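Local coordinates for protein serine protease (Nocardiopsis alba, PDB 2OUA) that probably cleaves internal peptide bonds as a serine endopeptidase, this chain being the trypsin-like protease domain of a longer zymogen, at residues G6-Y9 / G13-S16; G50-S55 / D61-R66; N75-Y80 / S146-T151. All coordinates share one frame; numbering follows the deposited sequence.

The three contacts sit in a two-barrel trypsin-like fold. Contacts 1 and 2 share the antiparallel sheet of the first half, their centres 13 Å apart, and meet where Tyr9 OH packs on Phe52 CZ at 3.6 Å. Contact 3 sets strand 76-78, half of a separate two-stranded sheet, against strand 146-149 of the second barrel; it reaches contact 1 through a probable hydrogen bond between Tyr80 OH and Gly6 O. Relative to the predicted charge relay, contact 2 contains Asp61, and in contact 1 the Cys15 side chain lies about 4 Å from that of Ser143 and about 7 Å from the bound sulfonyl fluoride. In contact 3, the Ser146 side chain is about 11 Å from the Ser143 side chain and from the bound inhibitor.

Contact 1: G6-Y9 / G13-S16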
ATOM      1  N   GLY A   6      -5.827   0.218  -3.408  1.00  9.38           N
ATOM      2  CA  GLY A   6      -6.789   0.845  -2.523  1.00  7.63           C
ATOM      3  C   GLY A   6      -7.998   0.013  -2.133  1.00  8.60           C
ATOM      4  O   GLY A   6      -8.713   0.371  -1.196  1.00  7.74           O
ATOM      5  N   LEU A   7      -8.241  -1.087  -2.839  1.00  9.03           N
ATOM      6  CA  LEU A   7      -9.395  -1.922  -2.531  1.00 10.11           C
ATOM      7  C   LEU A   7      -9.204  -2.716  -1.247  1.00 10.12           C
ATOM      8  O   LEU A   7      -8.089  -3.083  -0.881  1.00 10.65           O
ATOM      9  CB  LEU A   7      -9.697  -2.878  -3.685  1.00 10.34           C
ATOM     10  CG  LEU A   7     -10.069  -2.237  -5.026  1.00 13.50           C
ATOM     11  CD1 LEU A   7     -10.530  -3.324  -5.987  1.00 13.33           C
ATOM     12  CD2 LEU A   7     -11.172  -1.204  -4.831  1.00 12.29           C
ATOM     13  N   ALA A   8     -10.311  -2.981  -0.568  1.00  9.76           N
ATOM     14  CA  ALA A   8     -10.278  -3.721   0.680  1.00  9.31           C
ATOM     15  C   ALA A   8     -10.048  -5.211   0.486  1.00  9.88           C
ATOM     16  O   ALA A   8     -10.436  -5.790  -0.532  1.00  9.62           O
ATOM     17  CB  ALA A   8     -11.589  -3.512   1.437  1.00 10.38           C
ATOM     18  N   TYR A   9      -9.392  -5.818   1.469  1.00  8.18           N
ATOM     19  CA  TYR A   9      -9.162  -7.256   1.487  1.00  9.93           C
ATOM     20  C   TYR A   9      -9.224  -7.613   2.965  1.00  9.23           C
ATOM     21  O   TYR A   9      -8.977  -6.765   3.821  1.00  8.44           O
ATOM     22  CB  TYR A   9      -7.813  -7.638   0.850  1.00  8.73           C
ATOM     23  CG  TYR A   9      -6.559  -7.230   1.594  1.00  9.49           C
ATOM     24  CD1 TYR A   9      -6.078  -7.983   2.668  1.00 10.00           C
ATOM     25  CD2 TYR A   9      -5.815  -6.130   1.177  1.00  7.95           C
ATOM     26  CE1 TYR A   9      -4.874  -7.646   3.305  1.00  9.79           C
ATOM     27  CE2 TYR A   9      -4.622  -5.788   1.801  1.00 10.12           C
ATOM     28  CZ  TYR A   9      -4.154  -6.548   2.859  1.00  8.72           C
ATOM     29  OH  TYR A   9      -2.966  -6.199   3.458  1.00  7.94           O
ATOM     30  N   GLY A  13      -9.648  -9.052   9.794  1.00 17.96           N
ATOM     31  CA  GLY A  13      -9.601  -7.611   9.942  1.00 15.90           C
ATOM     32  C   GLY A  13      -9.608  -7.077   8.523  1.00 15.19           C
ATOM     33  O   GLY A  13      -9.804  -7.847   7.581  1.00 16.15           O
ATOM     34  N   ARG A  14      -9.386  -5.782   8.344  1.00 13.62           N
ATOM     35  CA  ARG A  14      -9.387  -5.223   7.001  1.00 12.09           C
ATOM     36  C   ARG A  14      -8.205  -4.305   6.720  1.00 11.18           C
ATOM     37  O   ARG A  14      -7.767  -3.539   7.577  1.00 10.00           O
ATOM     38  CB  ARG A  14     -10.704  -4.475   6.745  1.00 13.40           C
ATOM     39  CG  ARG A  14     -10.805  -3.786   5.383  1.00 15.02           C
ATOM     40  CD  ARG A  14     -12.244  -3.366   5.078  1.00 17.53           C
ATOM     41  NE  ARG A  14     -12.815  -2.520   6.124  1.00 17.26           N
ATOM     42  CZ  ARG A  14     -12.544  -1.225   6.279  1.00 19.45           C
ATOM     43  NH1 ARG A  14     -11.710  -0.613   5.449  1.00 16.98           N
ATOM     44  NH2 ARG A  14     -13.100  -0.548   7.275  1.00 18.76           N
ATOM     45  N   CYS A  15      -7.680  -4.412   5.504  1.00 10.93           N
ATOM     46  CA  CYS A  15      -6.574  -3.580   5.048  1.00 10.40           C
ATOM     47  C   CYS A  15      -6.860  -3.252   3.589  1.00 10.13           C
ATOM     48  O   CYS A  15      -7.886  -3.670   3.051  1.00  9.15           O
ATOM     49  CB  CYS A  15      -5.237  -4.322   5.190  1.00 11.17           C
ATOM     50  SG  CYS A  15      -4.402  -4.058   6.795  1.00 13.56           S
ATOM     51  N   SER A  16      -5.963  -2.507   2.952  1.00  8.78           N
ATOM     52  CA  SER A  16      -6.154  -2.119   1.562  1.00  8.35           C
ATOM     53  C   SER A  16      -5.001  -2.547   0.661  1.00  7.14           C
ATOM     54  O   SER A  16      -3.845  -2.579   1.084  1.00  6.80           O
ATOM     55  CB  SER A  16      -6.329  -0.603   1.464  1.00  8.77           C
ATOM     56  OG  SER A  16      -7.400  -0.162   2.279  1.00 10.94           O
TER
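Tyr9 and Cys15 form an antiparallel hydrogen-bonded pair, with Tyr9 N to Cys15 O at 3.1 Å and Cys15 N to Tyr9 O at 3.2 Å, while Ala8 and Ser16 follow as a non-hydrogen-bonded pair with CA atoms 4.5 Å apart. The second bond is the straighter, at 170° on its hydrogen. Alongside them, Ser16 CA closes to 3.3 Å of Leu7 O in a CA-H...O contact. The Tyr9 ring carries most of the side-chain contact. With CG set between the backbone N and the carbonyl carbon (chi1 69°), the ring folds back across the neighbouring strand: Cys15 O lies over one face, and Ser16 O sits at the edge, 3.4 Å from CE2. Its phenol end reaches Cys15 CB, which is 3.4 Å from CZ. These residues belong to the beta hairpin of strands 8-10 and 14-22 in the first trypsin-like barrel, and Cys15 is tied by a disulfide to Cys36, the residue after the predicted catalytic His35. Cys15 SG stands obliquely to the Tyr9 ring, 5.5 Å from its centroid. Thr32 OG1 hydrogen-bonds both Tyr9 OH and Ser16 O, linking the phenol to the neighbouring strand. On the side bearing Ala8 and Ser16, Arg14 CD brushes Ala8 CB at 3.7 Å before the chain bends at chi3, and NH1 goes on to Ser105 OG and Thr106 OG1.

Contact 2: G50-S55 / D61-R66; sequences GVFERS and DAAFVR
The Phe52 ring takes Val65 CG2 squarely on one face, a CH-pi contact 3.7 Å from the centroid and 5° off the normal, while Ala63 CB meets its edge, 3.7 Å from CE2. The Phe64 ring, on the other side of the sheet, receives Glu53 OE2 at its edge and in its plane, 3.3 Å from CE2; the carboxylate is turned 61° to the ring. The two rings lie on opposite faces of the sheet at a classic beta bulge in the hairpin of strands 48-56 and 62-69, part of the first trypsin-like barrel: Glu53 and Arg54 together face Phe64, shifting the register by one residue. Glu53 extends fully, CG anti to the backbone N (chi1 175°), a shape that carries the carboxylate alongside the Phe64 ring. The same OE2 lies 3.5 Å from Arg66 CB and is hydrogen-bonded by Asn23 ND2. Beyond the bulge, Ser55 OG bonds Gly37 O, and Asp61 OD2 holds His35 ND1 and Ser158 OG, consistent with its predicted place in the charge relay. At the bulge itself Phe64 O accepts two donors, Glu53 N at 2.9 Å, nearly in line with the carbonyl bond, and Arg54 N at 3.3 Å, in the carbonyl plane on a lone pair.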
ATOM      1  N   GLY A  50      -5.673 -15.275  -1.365  1.00 10.83           N
ATOM      2  CA  GLY A  50      -4.230 -15.151  -1.405  1.00 10.16           C
ATOM      3  C   GLY A  50      -3.602 -15.434  -0.062  1.00  8.51           C
ATOM      4  O   GLY A  50      -4.300 -15.738   0.907  1.00  8.96           O
ATOM      5  N   VAL A  51      -2.281 -15.321  -0.002  1.00  9.49           N
ATOM      6  CA  VAL A  51      -1.548 -15.571   1.230  1.00  9.44           C
ATOM      7  C   VAL A  51      -0.341 -14.651   1.319  1.00  8.20           C
ATOM      8  O   VAL A  51       0.295 -14.352   0.307  1.00  9.04           O
ATOM      9  CB  VAL A  51      -1.066 -17.039   1.284  1.00  9.66           C
ATOM     10  CG1 VAL A  51      -0.196 -17.336   0.072  1.00 13.63           C
ATOM     11  CG2 VAL A  51      -0.288 -17.294   2.566  1.00 10.38           C
ATOM     12  N   PHE A  52      -0.033 -14.188   2.526  1.00  7.24           N
ATOM     13  CA  PHE A  52       1.128 -13.329   2.720  1.00  8.29           C
ATOM     14  C   PHE A  52       2.370 -14.187   2.488  1.00  9.71           C
ATOM     15  O   PHE A  52       2.698 -15.057   3.302  1.00  8.88           O
ATOM     16  CB  PHE A  52       1.152 -12.748   4.142  1.00  6.81           C
ATOM     17  CG  PHE A  52       0.301 -11.520   4.314  1.00  9.18           C
ATOM     18  CD1 PHE A  52      -1.084 -11.611   4.379  1.00  8.00           C
ATOM     19  CD2 PHE A  52       0.894 -10.259   4.389  1.00  9.29           C
ATOM     20  CE1 PHE A  52      -1.875 -10.465   4.512  1.00  9.46           C
ATOM     21  CE2 PHE A  52       0.111  -9.104   4.522  1.00  8.10           C
ATOM     22  CZ  PHE A  52      -1.275  -9.208   4.583  1.00  9.18           C
ATOM     23  N   GLU A  53       3.040 -13.951   1.365  1.00 10.01           N
ATOM     24  CA  GLU A  53       4.248 -14.695   1.009  1.00 11.04           C
ATOM     25  C   GLU A  53       5.460 -14.084   1.695  1.00 10.98           C
ATOM     26  O   GLU A  53       6.358 -14.792   2.148  1.00 10.05           O
ATOM     27  CB  GLU A  53       4.455 -14.677  -0.509  1.00 12.74           C
ATOM     28  CG  GLU A  53       5.753 -15.339  -0.955  1.00 18.26           C
ATOM     29  CD  GLU A  53       5.938 -15.340  -2.464  1.00 22.18           C
ATOM     30  OE1 GLU A  53       7.005 -15.798  -2.927  1.00 25.79           O
ATOM     31  OE2 GLU A  53       5.027 -14.891  -3.189  1.00 21.43           O
ATOM     32  N   ARG A  54       5.472 -12.758   1.768  1.00 10.23           N
ATOM     33  CA  ARG A  54       6.551 -12.024   2.404  1.00 10.83           C
ATOM     34  C   ARG A  54       5.921 -11.006   3.346  1.00  9.73           C
ATOM     35  O   ARG A  54       4.866 -10.445   3.041  1.00  8.68           O
ATOM     36  CB  ARG A  54       7.380 -11.278   1.354  1.00 13.02           C
ATOM     37  CG  ARG A  54       8.058 -12.159   0.322  1.00 18.59           C
ATOM     38  CD  ARG A  54       9.440 -12.587   0.776  1.00 25.49           C
ATOM     39  NE  ARG A  54      10.224 -13.111  -0.337  1.00 30.00           N
ATOM     40  CZ  ARG A  54      11.550 -13.191  -0.346  1.00 31.58           C
ATOM     41  NH1 ARG A  54      12.246 -12.779   0.705  1.00 32.88           N
ATOM     42  NH2 ARG A  54      12.180 -13.672  -1.409  1.00 34.67           N
ATOM     43  N   SER A  55       6.555 -10.778   4.492  1.00  6.98           N
ATOM     44  CA  SER A  55       6.040  -9.796   5.438  1.00  6.92           C
ATOM     45  C   SER A  55       7.089  -9.433   6.466  1.00  7.84           C
ATOM     46  O   SER A  55       7.706 -10.312   7.067  1.00  7.86           O
ATOM     47  CB  SER A  55       4.795 -10.316   6.161  1.00  8.74           C
ATOM     48  OG  SER A  55       4.264  -9.311   7.025  1.00  7.22           O
ATOM     49  N   ASP A  61       7.656  -2.093   7.137  1.00  7.83           N
ATOM     50  CA  ASP A  61       6.218  -2.340   7.207  1.00  8.73           C
ATOM     51  C   ASP A  61       5.851  -2.657   5.775  1.00  7.95           C
ATOM     52  O   ASP A  61       5.179  -1.884   5.097  1.00  6.61           O
ATOM     53  CB  ASP A  61       5.445  -1.118   7.705  1.00  7.83           C
ATOM     54  CG  ASP A  61       3.993  -1.450   8.024  1.00  9.96           C
ATOM     55  OD1 ASP A  61       3.600  -2.618   7.816  1.00  9.16           O
ATOM     56  OD2 ASP A  61       3.243  -0.557   8.482  1.00  9.50           O
ATOM     57  N   ALA A  62       6.319  -3.816   5.324  1.00  9.02           N
ATOM     58  CA  ALA A  62       6.125  -4.240   3.948  1.00  7.44           C
ATOM     59  C   ALA A  62       5.670  -5.683   3.820  1.00  7.51           C
ATOM     60  O   ALA A  62       5.969  -6.528   4.664  1.00  5.48           O
ATOM     61  CB  ALA A  62       7.428  -4.048   3.184  1.00 11.34           C
ATOM     62  N   ALA A  63       4.949  -5.968   2.745  1.00  6.77           N
ATOM     63  CA  ALA A  63       4.472  -7.319   2.533  1.00  6.90           C
ATOM     64  C   ALA A  63       4.048  -7.549   1.091  1.00  7.28           C
ATOM     65  O   ALA A  63       3.752  -6.604   0.353  1.00  6.41           O
ATOM     66  CB  ALA A  63       3.299  -7.604   3.464  1.00  5.51           C
ATOM     67  N   PHE A  64       4.050  -8.815   0.695  1.00  5.99           N
ATOM     68  CA  PHE A  64       3.616  -9.199  -0.641  1.00  7.98           C
ATOM     69  C   PHE A  64       2.650 -10.352  -0.461  1.00  8.99           C
ATOM     70  O   PHE A  64       2.987 -11.367   0.156  1.00  8.69           O
ATOM     71  CB  PHE A  64       4.777  -9.665  -1.523  1.00  7.73           C
ATOM     72  CG  PHE A  64       4.330 -10.168  -2.880  1.00  9.55           C
ATOM     73  CD1 PHE A  64       3.788  -9.290  -3.820  1.00  9.28           C
ATOM     74  CD2 PHE A  64       4.401 -11.525  -3.194  1.00  9.74           C
ATOM     75  CE1 PHE A  64       3.321  -9.758  -5.054  1.00  9.81           C
ATOM     76  CE2 PHE A  64       3.935 -12.005  -4.424  1.00  9.27           C
ATOM     77  CZ  PHE A  64       3.394 -11.119  -5.356  1.00  9.25           C
ATOM     78  N   VAL A  65       1.443 -10.176  -0.977  1.00  8.65           N
ATOM     79  CA  VAL A  65       0.421 -11.206  -0.903  1.00  8.78           C
ATOM     80  C   VAL A  65       0.379 -11.884  -2.265  1.00 10.61           C
ATOM     81  O   VAL A  65       0.209 -11.220  -3.285  1.00  9.78           O
ATOM     82  CB  VAL A  65      -0.964 -10.600  -0.603  1.00  9.23           C
ATOM     83  CG1 VAL A  65      -2.043 -11.667  -0.737  1.00  9.25           C
ATOM     84  CG2 VAL A  65      -0.975 -10.016   0.806  1.00  8.37           C
ATOM     85  N   ARG A  66       0.550 -13.203  -2.273  1.00 11.15           N
ATOM     86  CA  ARG A  66       0.522 -13.979  -3.510  1.00 13.04           C
ATOM     87  C   ARG A  66      -0.873 -14.567  -3.702  1.00 11.29           C
ATOM     88  O   ARG A  66      -1.431 -15.171  -2.786  1.00 10.32           O
ATOM     89  CB  ARG A  66       1.561 -15.103  -3.444  1.00 16.47           C
ATOM     90  CG  ARG A  66       1.337 -16.228  -4.445  1.00 24.13           C
ATOM     91  CD  ARG A  66       2.419 -17.288  -4.314  1.00 28.74           C
ATOM     92  NE  ARG A  66       2.112 -18.489  -5.085  1.00 36.08           N
ATOM     93  CZ  ARG A  66       1.244 -19.424  -4.702  1.00 38.02           C
ATOM     94  NH1 ARG A  66       0.594 -19.299  -3.554  1.00 41.34           N
ATOM     95  NH2 ARG A  66       1.031 -20.483  -5.471  1.00 40.31           N
TER

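Contact 3: N75-Y80 / S146-T151; sequences NLVSRY and SFISGT
Ser146 OG is hydrogen-bonded to Gly18 O and more weakly to Val17 O, and against this held hydroxyl lies Val77 CG1, 3.7 Å away. Both methyl groups of Val77 face the serine side chain from the same side, CG1 standing 3.8 Å from Ser146 CB and CG2 4.1 Å from the same atom. Val77 has CG1 anti to the backbone N (chi1 173°), which turns CG2 to the side where Ile148 CD1 approaches at a looser 4.4 Å. Ile148 presents CD1 with its chain extended, chi1 and chi2 both near 180°. Ser146 and Ile148, two residues apart on one strand, direct their CB atoms toward Val77, as expected from the alternation of a beta strand; the Phe147 between them points away and meets the ring of Tyr172. The backbones are too far apart for sheet pairing, the closest CA atoms, those of Val77 and Ser146, being 7.1 Å apart. Within segment 75-80, Ser78 OG accepts from Tyr80 N at 3.2 Å in an ST turn. Trp109 of strand 108-116 touches both Val77 and Ile148. Strand 146-149 lies at one end of the strand order of the closed second barrel, and a backbone hydrogen bond links Ser146 with Ser103 of strand 99-104, at the other end; strand 76-78, paired with strand 85-87, packs against strand 146-149 through Val77.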
ATOM      1  N   ASN A  75      -3.323  -2.271 -13.578  1.00  8.14           N
ATOM      2  CA  ASN A  75      -2.333  -1.244 -13.285  1.00  9.41           C
ATOM      3  C   ASN A  75      -3.124  -0.034 -12.799  1.00  9.45           C
ATOM      4  O   ASN A  75      -2.778   1.112 -13.077  1.00 10.32           O
ATOM      5  CB  ASN A  75      -1.519  -0.894 -14.540  1.00  9.20           C
ATOM      6  CG  ASN A  75      -2.287  -0.023 -15.515  1.00 10.18           C
ATOM      7  OD1 ASN A  75      -3.459  -0.267 -15.794  1.00 10.60           O
ATOM      8  ND2 ASN A  75      -1.617   0.994 -16.052  1.00  8.91           N
ATOM      9  N   LEU A  76      -4.190  -0.312 -12.056  1.00  9.48           N
ATOM     10  CA  LEU A  76      -5.066   0.732 -11.545  1.00  9.44           C
ATOM     11  C   LEU A  76      -5.060   0.922 -10.030  1.00 10.07           C
ATOM     12  O   LEU A  76      -4.719   0.018  -9.269  1.00 11.30           O
ATOM     13  CB  LEU A  76      -6.507   0.450 -11.980  1.00  9.71           C
ATOM     14  CG  LEU A  76      -6.774   0.224 -13.468  1.00 10.90           C
ATOM     15  CD1 LEU A  76      -8.243  -0.144 -13.668  1.00 10.68           C
ATOM     16  CD2 LEU A  76      -6.421   1.477 -14.251  1.00 10.91           C
ATOM     17  N   VAL A  77      -5.470   2.119  -9.620  1.00  7.81           N
ATOM     18  CA  VAL A  77      -5.603   2.507  -8.222  1.00  7.64           C
ATOM     19  C   VAL A  77      -6.924   3.268  -8.150  1.00  7.68           C
ATOM     20  O   VAL A  77      -7.122   4.235  -8.886  1.00  6.87           O
ATOM     21  CB  VAL A  77      -4.457   3.445  -7.768  1.00  6.24           C
ATOM     22  CG1 VAL A  77      -4.731   3.962  -6.342  1.00  5.17           C
ATOM     23  CG2 VAL A  77      -3.131   2.701  -7.814  1.00  5.36           C
ATOM     24  N   SER A  78      -7.830   2.832  -7.277  1.00  7.06           N
ATOM     25  CA  SER A  78      -9.126   3.493  -7.144  1.00  7.18           C
ATOM     26  C   SER A  78      -9.030   4.880  -6.527  1.00  7.93           C
ATOM     27  O   SER A  78      -8.286   5.088  -5.569  1.00  7.85           O
ATOM     28  CB  SER A  78     -10.073   2.644  -6.298  1.00 10.34           C
ATOM     29  OG  SER A  78     -11.321   3.299  -6.131  1.00  8.38           O
ATOM     30  N   ARG A  79      -9.791   5.825  -7.077  1.00  7.10           N
ATOM     31  CA  ARG A  79      -9.810   7.189  -6.558  1.00  8.32           C
ATOM     32  C   ARG A  79     -11.103   7.433  -5.781  1.00  8.63           C
ATOM     33  O   ARG A  79     -11.431   8.564  -5.426  1.00  8.92           O
ATOM     34  CB  ARG A  79      -9.662   8.198  -7.702  1.00  7.47           C
ATOM     35  CG  ARG A  79      -8.324   8.072  -8.421  1.00  9.20           C
ATOM     36  CD  ARG A  79      -8.215   8.991  -9.636  1.00 13.37           C
ATOM     37  NE  ARG A  79      -8.081  10.401  -9.279  1.00 17.14           N
ATOM     38  CZ  ARG A  79      -9.076  11.290  -9.307  1.00 20.20           C
ATOM     39  NH1 ARG A  79     -10.296  10.922  -9.678  1.00 17.84           N
ATOM     40  NH2 ARG A  79      -8.843  12.558  -8.978  1.00 18.24           N
ATOM     41  N   TYR A  80     -11.827   6.350  -5.521  1.00 10.22           N
ATOM     42  CA  TYR A  80     -13.071   6.396  -4.755  1.00 11.60           C
ATOM     43  C   TYR A  80     -13.921   7.659  -4.958  1.00 12.27           C
ATOM     44  O   TYR A  80     -14.447   7.893  -6.048  1.00 10.87           O
ATOM     45  CB  TYR A  80     -12.752   6.222  -3.262  1.00 12.30           C
ATOM     46  CG  TYR A  80     -12.289   4.828  -2.880  1.00 14.57           C
ATOM     47  CD1 TYR A  80     -10.928   4.516  -2.774  1.00 13.96           C
ATOM     48  CD2 TYR A  80     -13.216   3.823  -2.621  1.00 14.79           C
ATOM     49  CE1 TYR A  80     -10.513   3.225  -2.409  1.00 12.24           C
ATOM     50  CE2 TYR A  80     -12.816   2.544  -2.262  1.00 13.67           C
ATOM     51  CZ  TYR A  80     -11.471   2.246  -2.154  1.00 13.69           C
ATOM     52  OH  TYR A  80     -11.106   0.970  -1.781  1.00 12.21           O
ATOM     53  N   SER A 146      -2.509   2.323  -1.428  1.00  6.59           N
ATOM     54  CA  SER A 146      -1.598   2.958  -2.365  1.00  7.91           C
ATOM     55  C   SER A 146      -1.303   4.437  -2.117  1.00  7.59           C
ATOM     56  O   SER A 146      -2.196   5.204  -1.762  1.00  7.82           O
ATOM     57  CB  SER A 146      -2.153   2.837  -3.796  1.00  7.58           C
ATOM     58  OG  SER A 146      -3.002   1.710  -3.954  1.00  8.66           O
ATOM     59  N   PHE A 147      -0.027   4.805  -2.265  1.00  6.95           N
ATOM     60  CA  PHE A 147       0.414   6.201  -2.228  1.00  7.81           C
ATOM     61  C   PHE A 147       0.994   6.315  -3.629  1.00  7.44           C
ATOM     62  O   PHE A 147       1.912   5.569  -4.008  1.00  6.60           O
ATOM     63  CB  PHE A 147       1.511   6.509  -1.201  1.00  7.03           C
ATOM     64  CG  PHE A 147       0.982   7.048   0.095  1.00  5.85           C
ATOM     65  CD1 PHE A 147       0.640   6.167   1.109  1.00  6.21           C
ATOM     66  CD2 PHE A 147       0.777   8.412   0.291  1.00  7.18           C
ATOM     67  CE1 PHE A 147       0.107   6.626   2.295  1.00  7.78           C
ATOM     68  CE2 PHE A 147       0.231   8.889   1.498  1.00  7.30           C
ATOM     69  CZ  PHE A 147      -0.102   7.981   2.496  1.00  8.50           C
ATOM     70  N   ILE A 148       0.437   7.231  -4.403  1.00  8.14           N
ATOM     71  CA  ILE A 148       0.858   7.399  -5.782  1.00  8.53           C
ATOM     72  C   ILE A 148       0.950   8.874  -6.173  1.00  8.35           C
ATOM     73  O   ILE A 148       0.155   9.695  -5.719  1.00  8.56           O
ATOM     74  CB  ILE A 148      -0.146   6.662  -6.714  1.00  7.94           C
ATOM     75  CG1 ILE A 148       0.294   6.763  -8.172  1.00  7.82           C
ATOM     76  CG2 ILE A 148      -1.546   7.237  -6.520  1.00 10.06           C
ATOM     77  CD1 ILE A 148      -0.597   5.989  -9.126  1.00  7.64           C
ATOM     78  N   SER A 149       1.941   9.208  -6.994  1.00  8.64           N
ATOM     79  CA  SER A 149       2.117  10.578  -7.474  1.00  9.62           C
ATOM     80  C   SER A 149       1.967  10.531  -8.989  1.00 10.34           C
ATOM     81  O   SER A 149       2.826   9.992  -9.684  1.00  9.98           O
ATOM     82  CB  SER A 149       3.502  11.118  -7.106  1.00 10.99           C
ATOM     83  OG  SER A 149       3.669  11.168  -5.702  1.00 11.58           O
ATOM     84  N   GLY A 150       0.879  11.096  -9.498  1.00 10.89           N
ATOM     85  CA  GLY A 150       0.650  11.069 -10.934  1.00 12.21           C
ATOM     86  C   GLY A 150       0.420   9.626 -11.339  1.00 12.19           C
ATOM     87  O   GLY A 150      -0.558   9.012 -10.915  1.00 13.32           O
ATOM     88  N   THR A 151       1.325   9.076 -12.144  1.00 11.86           N
ATOM     89  CA  THR A 151       1.212   7.686 -12.579  1.00 11.67           C
ATOM     90  C   THR A 151       2.360   6.856 -12.002  1.00 10.70           C
ATOM     91  O   THR A 151       2.580   5.718 -12.418  1.00 10.90           O
ATOM     92  CB  THR A 151       1.250   7.566 -14.121  1.00 12.31           C
ATOM     93  OG1 THR A 151       2.483   8.103 -14.616  1.00 13.19           O
ATOM     94  CG2 THR A 151       0.084   8.325 -14.745  1.00 14.43           C
TER